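Local coordinates for surface layer protein (Geobacillus stearothermophilus, PDB 4UJ7), which probably self-assembles into the outermost layer of the bacterial cell envelope, this calcium-binding piece comprising its domains 5 and 6, at residues I115-S126 with G209-T219; D135-V143 with D152-T160. One frame throughout, in Å; residues are numbered along the deposited sequence. Where two conformers were deposited one is given.

Contact 1: residues I115-S126 with G209-T219; sequences IKVLDDGKIDKS and GTVDVEVIDTT. With CA (calcium ion), chain C; CA (calcium ion), chain B.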
loop_
_atom_site.group_PDB
_atom_site.type_symbol
_atom_site.label_atom_id
_atom_site.label_comp_id
_atom_site.label_asym_id
_atom_site.label_seq_id
_atom_site.Cartn_x
_atom_site.Cartn_y
_atom_site.Cartn_z
ATOM N N ILE A 115 -1.050 -9.116 -4.433
ATOM C CA ILE A 115 0.262 -8.506 -4.401
ATOM C C ILE A 115 0.043 -6.998 -4.384
ATOM O O ILE A 115 -0.479 -6.406 -5.338
ATOM C CB ILE A 115 1.103 -8.957 -5.612
ATOM C CG1 ILE A 115 1.214 -10.493 -5.625
ATOM C CG2 ILE A 115 2.464 -8.265 -5.579
ATOM C CD1 ILE A 115 1.704 -11.089 -6.938
ATOM N N LYS A 116 0.413 -6.387 -3.266
ATOM C CA LYS A 116 0.103 -4.997 -3.015
ATOM C C LYS A 116 1.337 -4.088 -3.118
ATOM O O LYS A 116 2.342 -4.327 -2.448
ATOM C CB LYS A 116 -0.475 -4.882 -1.608
ATOM C CG LYS A 116 -0.835 -3.477 -1.225
ATOM C CD LYS A 116 -2.289 -3.228 -1.521
ATOM C CE LYS A 116 -2.606 -1.774 -1.242
ATOM N NZ LYS A 116 -2.231 -0.944 -2.418
ATOM N N VAL A 117 1.238 -3.042 -3.937
ATOM C CA VAL A 117 2.287 -2.009 -4.033
ATOM C C VAL A 117 1.929 -0.885 -3.072
ATOM O O VAL A 117 0.891 -0.220 -3.245
ATOM C CB VAL A 117 2.394 -1.461 -5.473
ATOM C CG1 VAL A 117 3.428 -0.334 -5.574
ATOM C CG2 VAL A 117 2.691 -2.583 -6.451
ATOM N N LEU A 118 2.775 -0.668 -2.068
ATOM C CA LEU A 118 2.469 0.309 -1.006
ATOM C C LEU A 118 2.804 1.747 -1.386
ATOM O O LEU A 118 2.141 2.688 -0.933
ATOM C CB LEU A 118 3.171 -0.075 0.288
ATOM C CG LEU A 118 2.770 -1.402 0.947
ATOM C CD1 LEU A 118 3.722 -1.695 2.102
ATOM C CD2 LEU A 118 1.321 -1.394 1.414
ATOM N N ASP A 119 3.834 1.915 -2.202
ATOM C CA ASP A 119 4.289 3.236 -2.638
ATOM C C ASP A 119 3.769 3.537 -4.049
ATOM O O ASP A 119 2.671 3.104 -4.411
ATOM C CB ASP A 119 5.816 3.326 -2.556
ATOM C CG ASP A 119 6.497 2.380 -3.514
ATOM O OD1 ASP A 119 6.086 1.190 -3.580
ATOM O OD2 ASP A 119 7.401 2.857 -4.222
ATOM N N ASP A 120 4.551 4.274 -4.843
ATOM C CA ASP A 120 4.178 4.575 -6.235
ATOM C C ASP A 120 4.548 3.489 -7.256
ATOM O O ASP A 120 4.190 3.599 -8.417
ATOM C CB ASP A 120 4.745 5.938 -6.675
ATOM C CG ASP A 120 6.269 5.948 -6.806
ATOM O OD1 ASP A 120 6.932 4.964 -6.407
ATOM O OD2 ASP A 120 6.787 6.963 -7.316
ATOM N N GLY A 121 5.258 2.446 -6.821
ATOM C CA GLY A 121 5.685 1.386 -7.750
ATOM C C GLY A 121 6.865 1.760 -8.637
ATOM O O GLY A 121 7.195 1.028 -9.577
ATOM N N LYS A 122 7.488 2.894 -8.332
ATOM C CA LYS A 122 8.584 3.441 -9.117
ATOM C C LYS A 122 9.852 3.608 -8.287
ATOM O O LYS A 122 9.786 3.900 -7.088
ATOM C CB LYS A 122 8.185 4.801 -9.689
ATOM C CG LYS A 122 6.886 4.773 -10.477
ATOM C CD LYS A 122 6.485 6.164 -10.935
ATOM C CE LYS A 122 5.109 6.109 -11.585
ATOM N NZ LYS A 122 4.956 4.867 -12.395
ATOM N N ILE A 123 10.997 3.444 -8.957
ATOM C CA ILE A 123 12.324 3.737 -8.405
ATOM C C ILE A 123 12.960 4.749 -9.361
ATOM O O ILE A 123 13.080 4.496 -10.565
ATOM C CB ILE A 123 13.211 2.467 -8.351
ATOM C CG1 ILE A 123 12.634 1.447 -7.345
ATOM C CG2 ILE A 123 14.663 2.824 -8.050
ATOM C CD1 ILE A 123 13.178 0.033 -7.511
ATOM N N ASP A 124 13.362 5.899 -8.823
ATOM C CA ASP A 124 13.888 6.997 -9.641
ATOM C C ASP A 124 15.416 6.981 -9.571
ATOM O O ASP A 124 15.995 7.351 -8.534
ATOM C CB ASP A 124 13.317 8.318 -9.131
ATOM C CG ASP A 124 13.586 9.492 -10.072
ATOM O OD1 ASP A 124 14.466 9.404 -10.953
ATOM O OD2 ASP A 124 12.895 10.524 -9.898
ATOM N N LYS A 125 16.053 6.524 -10.649
ATOM C CA LYS A 125 17.517 6.399 -10.657
ATOM C C LYS A 125 18.254 7.723 -10.860
ATOM O O LYS A 125 19.487 7.731 -10.973
ATOM C CB LYS A 125 18.012 5.314 -11.623
ATOM C CG LYS A 125 17.771 5.583 -13.097
ATOM C CD LYS A 125 18.418 4.499 -13.947
ATOM C CE LYS A 125 18.352 4.833 -15.430
ATOM N NZ LYS A 125 19.263 5.969 -15.791
ATOM N N SER A 126 17.515 8.830 -10.913
ATOM C CA SER A 126 18.110 10.170 -10.830
ATOM C C SER A 126 18.894 10.289 -9.536
ATOM O O SER A 126 18.537 9.663 -8.525
ATOM C CB SER A 126 17.029 11.255 -10.846
ATOM O OG SER A 126 17.571 12.551 -10.575
ATOM N N GLY A 209 1.964 -15.124 -8.516
ATOM C CA GLY A 209 1.682 -14.084 -9.508
ATOM C C GLY A 209 2.927 -13.299 -9.840
ATOM O O GLY A 209 4.015 -13.691 -9.447
ATOM N N THR A 210 2.753 -12.211 -10.586
ATOM C CA THR A 210 3.832 -11.280 -10.913
ATOM C C THR A 210 3.416 -9.843 -10.668
ATOM O O THR A 210 2.226 -9.527 -10.635
ATOM C CB THR A 210 4.325 -11.419 -12.372
ATOM O OG1 THR A 210 3.268 -11.077 -13.283
ATOM C CG2 THR A 210 4.840 -12.830 -12.644
ATOM N N VAL A 211 4.403 -8.969 -10.483
ATOM C CA VAL A 211 4.163 -7.531 -10.406
ATOM C C VAL A 211 5.305 -6.822 -11.128
ATOM O O VAL A 211 6.471 -7.194 -10.984
ATOM C CB VAL A 211 4.005 -7.041 -8.936
ATOM C CG1 VAL A 211 5.265 -7.301 -8.110
ATOM C CG2 VAL A 211 3.580 -5.573 -8.878
ATOM N N ASP A 212 4.963 -5.818 -11.928
ATOM C CA ASP A 212 5.964 -5.047 -12.643
ATOM C C ASP A 212 6.319 -3.813 -11.836
ATOM O O ASP A 212 5.445 -3.012 -11.502
ATOM C CB ASP A 212 5.446 -4.637 -14.024
ATOM C CG ASP A 212 5.526 -5.761 -15.044
ATOM O OD1 ASP A 212 5.918 -6.896 -14.701
ATOM O OD2 ASP A 212 5.193 -5.497 -16.217
ATOM N N VAL A 213 7.590 -3.674 -11.477
ATOM C CA VAL A 213 8.092 -2.410 -10.954
ATOM C C VAL A 213 8.680 -1.583 -12.089
ATOM O O VAL A 213 8.974 -2.119 -13.155
ATOM C CB VAL A 213 9.104 -2.600 -9.802
ATOM C CG1 VAL A 213 8.422 -3.317 -8.640
ATOM C CG2 VAL A 213 10.359 -3.361 -10.261
ATOM N N GLU A 214 8.804 -0.276 -11.886
ATOM C CA GLU A 214 9.297 0.605 -12.944
ATOM C C GLU A 214 10.473 1.435 -12.459
ATOM O O GLU A 214 10.386 2.098 -11.419
ATOM C CB GLU A 214 8.177 1.538 -13.435
ATOM C CG GLU A 214 8.538 2.326 -14.695
ATOM C CD GLU A 214 7.467 3.318 -15.126
ATOM O OE1 GLU A 214 6.381 3.356 -14.505
ATOM O OE2 GLU A 214 7.719 4.077 -16.095
ATOM N N VAL A 215 11.565 1.403 -13.216
ATOM C CA VAL A 215 12.657 2.336 -12.994
ATOM C C VAL A 215 12.431 3.536 -13.909
ATOM O O VAL A 215 12.201 3.376 -15.113
ATOM C CB VAL A 215 14.043 1.674 -13.210
ATOM C CG1 VAL A 215 15.154 2.711 -13.232
ATOM C CG2 VAL A 215 14.302 0.685 -12.086
ATOM N N ILE A 216 12.441 4.716 -13.304
ATOM C CA ILE A 216 12.320 5.992 -14.030
ATOM C C ILE A 216 13.601 6.808 -13.787
ATOM O O ILE A 216 14.444 6.448 -12.957
ATOM C CB ILE A 216 11.045 6.791 -13.600
ATOM C CG1 ILE A 216 11.152 7.250 -12.129
ATOM C CG2 ILE A 216 9.786 5.978 -13.869
ATOM C CD1 ILE A 216 10.073 8.236 -11.667
ATOM N N ASP A 217 13.762 7.911 -14.514
ATOM C CA ASP A 217 14.869 8.819 -14.252
ATOM C C ASP A 217 14.404 10.238 -14.552
ATOM O O ASP A 217 14.263 10.612 -15.719
ATOM C CB ASP A 217 16.084 8.461 -15.127
ATOM C CG ASP A 217 17.352 9.218 -14.716
ATOM O OD1 ASP A 217 17.252 10.358 -14.205
ATOM O OD2 ASP A 217 18.465 8.664 -14.904
ATOM N N THR A 218 14.178 11.021 -13.501
ATOM C CA THR A 218 13.598 12.363 -13.676
ATOM C C THR A 218 14.650 13.465 -13.757
ATOM O O THR A 218 14.294 14.641 -13.680
ATOM C CB THR A 218 12.584 12.706 -12.566
ATOM O OG1 THR A 218 13.241 12.695 -11.287
ATOM C CG2 THR A 218 11.400 11.718 -12.575
ATOM N N THR A 219 15.927 13.096 -13.914
ATOM C CA THR A 219 17.009 14.088 -14.018
ATOM C C THR A 219 16.683 15.106 -15.118
ATOM O O THR A 219 16.155 14.775 -16.191
ATOM C CB THR A 219 18.378 13.441 -14.318
ATOM O OG1 THR A 219 18.665 12.433 -13.341
ATOM C CG2 THR A 219 19.500 14.484 -14.291
ATOM O OXT THR A 219 16.940 16.295 -14.929
HETATM CA CA CA C . 8.870 4.564 -4.953
HETATM CA CA CA B . 17.085 8.669 -6.899
HETATM O O HOH W 1 5.276 0.040 -11.250
HETATM O O HOH W 2 15.452 14.345 -10.502
HETATM O O HOH W 3 19.057 7.302 -6.721
HETATM O O HOH W 4 18.237 9.798 -5.112
HETATM O O HOH W 5 10.257 4.983 -2.823
HETATM O O HOH W 6 7.403 6.075 -3.677
#
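I115, I123 and I216 carry much of the seam where the first strand of an immunoglobulin-like (Big-like) β-sandwich changes sheets. Strand 110-117 belongs to one sheet; after a turn whose D119, D120 and K122 bind a calcium ion, strand 122-124 joins the other, running parallel to strand 206-216, as the A' and G strands do in many such domains. I115, still in the facing sheet, reaches across the sandwich: its CD1 lies against the backbone at G209 (3.8 Å to G209 C), where a β-carbon would crowd it, and its CG2 packs on V211 CB at 3.9 Å.

Beyond the turn, I123 is held to strand 206-216 through both its backbone polar atoms, N giving its hydrogen to E214 O (2.9 Å) and O taking one from I216 N (2.8 Å). Its buried side chain points to the same side as V215 and touches I186 of strand 181-188. I216 O closes the ladder by accepting from K125 N. The CG1 of I216 sits between the backbone N and the carbonyl carbon (chi1 66°), which lays CG1 itself 3.8 Å from D124 CB.

D124 is gripped from several directions. OD2 accepts from T218 OG1 through its syn lone pair (2.6 Å), while the amides of T218 and S126 reach OD1 from opposite faces of the carboxylate, the latter forming an Asx turn. The carbonyl oxygens of D124 and S126 meanwhile bind a calcium ion. K125 NZ makes a salt bridge with D217 OD2 (2.9 Å), using the anti lone pair of that oxygen.

Contact 2: residues D135-V143 with D152-T160; sequences DVQLKVYAV and DITNDVTIT. With CA (calcium ion), chain C.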
loop_
_atom_site.group_PDB
_atom_site.type_symbol
_atom_site.label_atom_id
_atom_site.label_comp_id
_atom_site.label_asym_id
_atom_site.label_seq_id
_atom_site.Cartn_x
_atom_site.Cartn_y
_atom_site.Cartn_z
ATOM N N ASP A 135 12.885 3.412 -3.756
ATOM C CA ASP A 135 12.439 2.040 -3.569
ATOM C C ASP A 135 11.032 1.773 -4.058
ATOM O O ASP A 135 10.316 2.699 -4.468
ATOM C CB ASP A 135 12.670 1.555 -2.111
ATOM C CG ASP A 135 11.659 2.109 -1.095
ATOM O OD1 ASP A 135 10.591 2.644 -1.455
ATOM O OD2 ASP A 135 11.936 1.959 0.111
ATOM N N VAL A 136 10.681 0.490 -4.056
ATOM C CA VAL A 136 9.296 0.044 -4.097
ATOM C C VAL A 136 9.116 -0.820 -2.868
ATOM O O VAL A 136 10.038 -1.514 -2.443
ATOM C CB VAL A 136 8.976 -0.749 -5.388
ATOM C CG1 VAL A 136 7.597 -1.394 -5.331
ATOM C CG2 VAL A 136 9.103 0.166 -6.600
ATOM N N GLN A 137 7.923 -0.756 -2.286
ATOM C CA GLN A 137 7.586 -1.557 -1.125
ATOM C C GLN A 137 6.388 -2.426 -1.431
ATOM O O GLN A 137 5.359 -1.929 -1.899
ATOM C CB GLN A 137 7.241 -0.646 0.043
ATOM C CG GLN A 137 8.451 -0.032 0.707
ATOM C CD GLN A 137 8.049 0.649 1.987
ATOM O OE1 GLN A 137 7.192 1.538 1.989
ATOM N NE2 GLN A 137 8.620 0.206 3.084
ATOM N N LEU A 138 6.529 -3.723 -1.164
ATOM C CA LEU A 138 5.486 -4.711 -1.480
ATOM C C LEU A 138 5.040 -5.501 -0.263
ATOM O O LEU A 138 5.846 -5.821 0.616
ATOM C CB LEU A 138 6.020 -5.723 -2.513
ATOM C CG LEU A 138 6.534 -5.138 -3.829
ATOM C CD1 LEU A 138 7.174 -6.247 -4.655
ATOM C CD2 LEU A 138 5.447 -4.421 -4.629
ATOM N N LYS A 139 3.743 -5.808 -0.216
ATOM C CA LYS A 139 3.240 -6.838 0.687
ATOM C C LYS A 139 2.448 -7.859 -0.130
ATOM O O LYS A 139 1.981 -7.564 -1.232
ATOM C CB LYS A 139 2.368 -6.239 1.800
ATOM C CG LYS A 139 3.174 -5.709 2.984
ATOM C CD LYS A 139 2.226 -5.108 4.021
ATOM C CE LYS A 139 2.979 -4.731 5.285
ATOM N NZ LYS A 139 3.460 -5.943 5.982
ATOM N N VAL A 140 2.340 -9.066 0.407
ATOM C CA VAL A 140 1.493 -10.086 -0.198
ATOM C C VAL A 140 0.464 -10.542 0.837
ATOM O O VAL A 140 0.838 -10.972 1.924
ATOM C CB VAL A 140 2.303 -11.286 -0.743
ATOM C CG1 VAL A 140 1.380 -12.276 -1.451
ATOM C CG2 VAL A 140 3.373 -10.816 -1.729
ATOM N N TYR A 141 -0.821 -10.399 0.495
ATOM C CA TYR A 141 -1.923 -10.811 1.377
ATOM C C TYR A 141 -2.610 -12.084 0.928
ATOM O O TYR A 141 -2.777 -12.333 -0.271
ATOM C CB TYR A 141 -2.988 -9.716 1.456
ATOM C CG TYR A 141 -2.492 -8.403 2.006
ATOM C CD1 TYR A 141 -2.228 -8.253 3.360
ATOM C CD2 TYR A 141 -2.271 -7.322 1.164
ATOM C CE1 TYR A 141 -1.762 -7.051 3.871
ATOM C CE2 TYR A 141 -1.806 -6.121 1.657
ATOM C CZ TYR A 141 -1.557 -5.995 3.006
ATOM O OH TYR A 141 -1.117 -4.792 3.497
ATOM N N ALA A 142 -3.029 -12.870 1.914
ATOM C CA ALA A 142 -3.991 -13.946 1.692
ATOM C C ALA A 142 -5.430 -13.417 1.881
ATOM O O ALA A 142 -5.721 -12.689 2.839
ATOM C CB ALA A 142 -3.700 -15.110 2.617
ATOM N N VAL A 143 -6.322 -13.802 0.970
ATOM C CA VAL A 143 -7.673 -13.250 0.891
ATOM C C VAL A 143 -8.696 -14.388 0.841
ATOM O O VAL A 143 -8.536 -15.309 0.046
ATOM C CB VAL A 143 -7.793 -12.349 -0.366
ATOM C CG1 VAL A 143 -9.191 -11.785 -0.519
ATOM C CG2 VAL A 143 -6.779 -11.213 -0.293
ATOM N N ASP A 152 -1.238 -11.724 6.273
ATOM C CA ASP A 152 -0.138 -11.072 5.580
ATOM C C ASP A 152 0.987 -12.099 5.470
ATOM O O ASP A 152 1.612 -12.460 6.462
ATOM C CB ASP A 152 0.293 -9.817 6.360
ATOM C CG ASP A 152 1.465 -9.089 5.725
ATOM O OD1 ASP A 152 2.191 -9.696 4.928
ATOM O OD2 ASP A 152 1.676 -7.907 6.062
ATOM N N ILE A 153 1.222 -12.584 4.249
ATOM C CA ILE A 153 2.141 -13.682 3.998
ATOM C C ILE A 153 3.447 -13.214 3.369
ATOM O O ILE A 153 4.209 -14.016 2.818
ATOM C CB ILE A 153 1.499 -14.824 3.138
ATOM C CG1 ILE A 153 1.105 -14.356 1.728
ATOM C CG2 ILE A 153 0.308 -15.449 3.877
ATOM C CD1 ILE A 153 0.843 -15.500 0.762
ATOM N N THR A 154 3.733 -11.921 3.493
ATOM C CA THR A 154 4.948 -11.337 2.898
ATOM C C THR A 154 6.223 -12.053 3.307
ATOM O O THR A 154 7.125 -12.216 2.484
ATOM C CB THR A 154 5.067 -9.829 3.215
ATOM O OG1 THR A 154 3.821 -9.194 2.920
ATOM C CG2 THR A 154 6.149 -9.177 2.357
ATOM N N ASN A 155 6.300 -12.475 4.566
ATOM C CA ASN A 155 7.476 -13.173 5.051
ATOM C C ASN A 155 7.612 -14.605 4.513
ATOM O O ASN A 155 8.704 -15.173 4.522
ATOM C CB ASN A 155 7.503 -13.179 6.574
ATOM C CG ASN A 155 8.877 -13.519 7.128
ATOM O OD1 ASN A 155 9.906 -13.102 6.586
ATOM N ND2 ASN A 155 8.898 -14.295 8.195
ATOM N N ASP A 156 6.506 -15.165 4.034
ATOM C CA ASP A 156 6.465 -16.567 3.593
ATOM C C ASP A 156 6.842 -16.744 2.128
ATOM O O ASP A 156 7.204 -17.846 1.693
ATOM C CB ASP A 156 5.063 -17.146 3.804
ATOM C CG ASP A 156 4.606 -17.088 5.252
ATOM O OD1 ASP A 156 5.434 -17.281 6.162
ATOM O OD2 ASP A 156 3.398 -16.868 5.467
ATOM N N VAL A 157 6.740 -15.662 1.361
ATOM C CA VAL A 157 6.929 -15.717 -0.081
ATOM C C VAL A 157 8.384 -15.430 -0.430
ATOM O O VAL A 157 9.150 -14.934 0.402
ATOM C CB VAL A 157 5.994 -14.737 -0.849
ATOM C CG1 VAL A 157 4.524 -14.987 -0.526
ATOM C CG2 VAL A 157 6.347 -13.276 -0.573
ATOM N N THR A 158 8.762 -15.763 -1.662
ATOM C CA THR A 158 10.030 -15.332 -2.224
ATOM C C THR A 158 9.722 -14.506 -3.480
ATOM O O THR A 158 8.857 -14.882 -4.274
ATOM C CB THR A 158 10.925 -16.549 -2.543
ATOM O OG1 THR A 158 11.053 -17.342 -1.360
ATOM C CG2 THR A 158 12.308 -16.120 -3.004
ATOM N N ILE A 159 10.387 -13.355 -3.620
ATOM C CA ILE A 159 10.183 -12.465 -4.776
ATOM C C ILE A 159 11.514 -12.294 -5.509
ATOM O O ILE A 159 12.525 -11.924 -4.909
ATOM C CB ILE A 159 9.595 -11.093 -4.356
ATOM C CG1 ILE A 159 8.238 -11.315 -3.666
ATOM C CG2 ILE A 159 9.402 -10.179 -5.566
ATOM C CD1 ILE A 159 7.517 -10.048 -3.253
ATOM N N THR A 160 11.497 -12.575 -6.812
ATOM C CA THR A 160 12.705 -12.550 -7.633
ATOM C C THR A 160 12.467 -11.844 -8.964
ATOM O O THR A 160 11.337 -11.767 -9.451
ATOM C CB THR A 160 13.196 -13.979 -7.960
ATOM O OG1 THR A 160 12.155 -14.712 -8.616
ATOM C CG2 THR A 160 13.625 -14.718 -6.681
HETATM CA CA CA C . 8.870 4.564 -4.953
HETATM O O HOH W 5 10.257 4.983 -2.823
HETATM O O HOH W 6 7.403 6.075 -3.677
#
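K139 NZ and D152 OD2 form a salt bridge of 2.7 Å, the ammonium meeting the syn lone pair of the carboxylate. D181 and the carbonyl of T182 also hold the same nitrogen. The other carboxylate oxygen of D152 turns to its own segment, where OD1 receives T154 OG1 at 2.6 Å and, in an Asx turn, T154 N at 3.1 Å. T154 OG1, its proton committed to D152, accepts from V140 N at 2.9 Å in a nearly straight bond (165°). With alanine at D152, K139 would lose one of its carboxylate partners and the T154 hydroxyl would probably be free to turn away from the V140 amide.

V140 O takes the hydrogen of I153 N (2.9 Å), and Y141 and D152 make an antiparallel non-hydrogen-bonded pair. Antiparallel pairing stops there: T154 OG1 serves V140 N, and I153 O is used by D156 N within the turn. In the Big-like β-sandwich this is the point at which the chain leaves strand 149-152, beside 135-144, and crosses to strand 158-160 at the edge of the opposite sheet.

The inner face of the strand is apolar. V140, the residue most covered here, splits its two methyls: CG1, anti to the backbone N (chi1 -176°), packs against I153 CG1 at 3.8 Å, while CG2 meets V157 CG2 at 4.0 Å. V201 of strand 195-203 touches it too, and L208 lies against both I153 and V157. Farther along, L138 CD1 and I159 CD1 approach to 4.1 Å across the sandwich, with L199 packed on both.

Overall arrangement
Both contacts lie in the second of the two Big-like domains. From the N terminus, the chain enters this domain through strand 110-117; contact 1 begins there and is closed some eighty residues later, when strand 206-216 returns near the C terminus. Contact 2 is nested inside that loop and closes a much shorter one, from strand 135-144 through 149-152 to 158-160. The two meet directly: strands 110-117 and 135-144 are antiparallel neighbours, and backbone hydrogen bonds pair K116 with K139 and L118 with Q137. One calcium ion also joins them, bound by D119, D120 and K122 of contact 1, D135 of contact 2, and N133. Each contact bridges the two sheets, at different places.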